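Local coordinates for caprin-1 (Homo sapiens, PDB 4WBE), which binds mRNAs, regulates their transport, translation and/or stability, and is essential for the formation of cytoplasmic stress granules, at residues 68-71 with 72-76. Residues are numbered along the deposited sequence; the frame is centred on the assembly and turned at random.
Sequences MSLR and LNEQY
Glu74 turns its carboxylate back onto the backbone of Arg71, three residues earlier. With CG anti to the carbonyl carbon (chi1 -63°) and the chain extended beyond it, OE1 accepts the Arg71 N-H through its anti lone pair, N to OE1 3.0 Å and nearly straight. In return, Glu74 N donates to Arg71 O at 3.1 Å from above the carbonyl plane, while Gln75 N adds a weak bond to the same oxygen. A water gives one proton to Glu74 OE1 and the other to Ser69 O, carrying the link two residues further back. With an alanine here, Arg71 N-H would probably lose its acceptor and the water one of its two. Leu70 flanks the carboxylate, its CD2 4.1 Å from Glu74 OE1, and its CD1 rests equally far from Gln75 NE2; Gln75 OE1 accepts hydrogen bonds from Asp67 N and Arg66 NH1. Asn73, its CG tucked between backbone N and carbonyl carbon (chi1 76°), sets ND2 over the centre of one guanidinium face of Arg71, the two planes 89° apart. Arg71 NE stays 5.6 Å from Glu74 OE1 and forms its salt bridge with Asp116 of the second subunit. This turn joins the loop after helix 49-62 to the weakly bonded helix 72-75, just ahead of helix 77-88, within the caprin-1 dimerization domain, where Leu72 packs on Tyr23 of the second subunit.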
ATOM      1  N   MET A  68       4.758  -5.287 -18.827  1.00 17.98           N
ATOM      2  CA  MET A  68       5.616  -4.451 -19.676  1.00 18.91           C
ATOM      3  C   MET A  68       4.858  -3.609 -20.712  1.00 19.62           C
ATOM      4  O   MET A  68       5.406  -2.650 -21.259  1.00 19.39           O
ATOM      5  CB  MET A  68       6.708  -5.320 -20.338  1.00 19.19           C
ATOM      6  CG  MET A  68       6.337  -5.993 -21.678  1.00 20.12           C
ATOM      7  SD  MET A  68       7.705  -6.960 -22.420  1.00 24.67           S
ATOM      8  CE  MET A  68       7.823  -8.259 -21.215  1.00 20.52           C
ATOM      9  N   SER A  69       3.598  -3.952 -20.969  1.00 19.34           N
ATOM     10  CA  SER A  69       2.765  -3.156 -21.864  1.00 21.99           C
ATOM     11  C   SER A  69       2.154  -1.949 -21.145  1.00 22.24           C
ATOM     12  O   SER A  69       1.515  -1.105 -21.775  1.00 25.63           O
ATOM     13  CB  SER A  69       1.648  -4.014 -22.457  1.00 24.48           C
ATOM     14  OG  SER A  69       0.705  -4.351 -21.461  1.00 25.04           O
ATOM     15  N   LEU A  70       2.360  -1.861 -19.834  1.00 20.76           N
ATOM     16  CA  LEU A  70       1.809  -0.759 -19.047  1.00 21.73           C
ATOM     17  C   LEU A  70       2.890   0.152 -18.477  1.00 20.52           C
ATOM     18  O   LEU A  70       3.905  -0.315 -17.960  1.00 20.35           O
ATOM     19  CB  LEU A  70       0.944  -1.282 -17.891  1.00 19.51           C
ATOM     20  CG  LEU A  70      -0.344  -2.039 -18.208  1.00 24.18           C
ATOM     21  CD1 LEU A  70      -1.074  -2.435 -16.920  1.00 21.48           C
ATOM     22  CD2 LEU A  70      -1.247  -1.202 -19.111  1.00 25.36           C
ATOM     23  N   ARG A  71       2.665   1.455 -18.578  1.00 21.35           N
ATOM     24  CA  ARG A  71       3.524   2.422 -17.905  1.00 23.60           C
ATOM     25  C   ARG A  71       3.282   2.357 -16.396  1.00 21.45           C
ATOM     26  O   ARG A  71       2.270   1.805 -15.951  1.00 16.26           O
ATOM     27  CB  ARG A  71       3.253   3.833 -18.434  1.00 24.48           C
ATOM     28  CG  ARG A  71       3.615   4.023 -19.906  1.00 26.55           C
ATOM     29  CD  ARG A  71       3.391   5.462 -20.343  1.00 31.59           C
ATOM     30  NE  ARG A  71       4.276   6.365 -19.613  1.00 35.47           N
ATOM     31  CZ  ARG A  71       4.197   7.691 -19.645  1.00 38.49           C
ATOM     32  NH1 ARG A  71       3.256   8.291 -20.366  1.00 40.56           N
ATOM     33  NH2 ARG A  71       5.058   8.420 -18.946  1.00 37.46           N
ATOM     34  N   LEU A  72       4.206   2.903 -15.610  1.00 21.19           N
ATOM     35  CA  LEU A  72       4.065   2.890 -14.153  1.00 20.80           C
ATOM     36  C   LEU A  72       2.771   3.567 -13.692  1.00 15.71           C
ATOM     37  O   LEU A  72       2.086   3.072 -12.784  1.00 17.25           O
ATOM     38  CB  LEU A  72       5.260   3.581 -13.481  1.00 22.06           C
ATOM     39  CG  LEU A  72       5.201   3.682 -11.948  1.00 23.66           C
ATOM     40  CD1 LEU A  72       5.235   2.299 -11.295  1.00 20.67           C
ATOM     41  CD2 LEU A  72       6.301   4.595 -11.379  1.00 24.11           C
ATOM     42  N   ASN A  73       2.425   4.683 -14.324  1.00 19.42           N
ATOM     43  CA  ASN A  73       1.242   5.446 -13.911  1.00 19.20           C
ATOM     44  C   ASN A  73      -0.068   4.736 -14.257  1.00 20.28           C
ATOM     45  O   ASN A  73      -1.145   5.160 -13.827  1.00 21.64           O
ATOM     46  CB  ASN A  73       1.254   6.839 -14.558  1.00 22.33           C
ATOM     47  CG  ASN A  73       0.873   6.811 -16.024  1.00 24.28           C
ATOM     48  OD1 ASN A  73      -0.310   6.721 -16.366  1.00 28.23           O
ATOM     49  ND2 ASN A  73       1.866   6.855 -16.898  1.00 25.10           N
ATOM     50  N   GLU A  74       0.026   3.655 -15.027  1.00 16.37           N
ATOM     51  CA  GLU A  74      -1.144   2.867 -15.402  1.00 15.29           C
ATOM     52  C   GLU A  74      -1.257   1.547 -14.655  1.00 18.11           C
ATOM     53  O   GLU A  74      -2.356   1.000 -14.510  1.00 16.91           O
ATOM     54  CB  GLU A  74      -1.063   2.535 -16.892  1.00 21.27           C
ATOM     55  CG  GLU A  74      -1.107   3.719 -17.826  1.00 24.66           C
ATOM     56  CD  GLU A  74      -0.907   3.308 -19.277  1.00 25.85           C
ATOM     57  OE1 GLU A  74       0.123   2.672 -19.597  1.00 22.34           O
ATOM     58  OE2 GLU A  74      -1.815   3.570 -20.084  1.00 28.57           O
ATOM     59  N   GLN A  75      -0.116   1.031 -14.211  1.00 17.03           N
ATOM     60  CA  GLN A  75      -0.031  -0.307 -13.625  1.00 18.82           C
ATOM     61  C   GLN A  75      -1.013  -0.560 -12.488  1.00 14.66           C
ATOM     62  O   GLN A  75      -1.522  -1.668 -12.328  1.00 15.42           O
ATOM     63  CB  GLN A  75       1.398  -0.586 -13.156  1.00 16.88           C
ATOM     64  CG  GLN A  75       1.605  -1.953 -12.507  1.00 20.40           C
ATOM     65  CD  GLN A  75       1.362  -3.094 -13.482  1.00 23.26           C
ATOM     66  OE1 GLN A  75       2.178  -3.356 -14.369  1.00 22.26           O
ATOM     67  NE2 GLN A  75       0.245  -3.798 -13.306  1.00 15.46           N
ATOM     68  N   TYR A  76      -1.275   0.467 -11.692  1.00 16.55           N
ATOM     69  CA  TYR A  76      -2.071   0.279 -10.485  1.00 15.22           C
ATOM     70  C   TYR A  76      -3.430   0.957 -10.505  1.00 15.82           C
ATOM     71  O   TYR A  76      -4.064   1.107  -9.455  1.00 15.70           O
ATOM     72  CB  TYR A  76      -1.263   0.719  -9.268  1.00 14.61           C
ATOM     73  CG  TYR A  76      -0.057  -0.152  -9.035  1.00 20.14           C
ATOM     74  CD1 TYR A  76      -0.194  -1.397  -8.443  1.00 20.18           C
ATOM     75  CD2 TYR A  76       1.217   0.270  -9.396  1.00 16.94           C
ATOM     76  CE1 TYR A  76       0.897  -2.199  -8.220  1.00 22.57           C
ATOM     77  CE2 TYR A  76       2.320  -0.530  -9.175  1.00 17.02           C
ATOM     78  CZ  TYR A  76       2.149  -1.764  -8.588  1.00 20.49           C
ATOM     79  OH  TYR A  76       3.223  -2.580  -8.354  1.00 23.25           O
TER
HETATM   80  O   HOH W   1       0.724   1.426 -22.086  1.00 27.26           O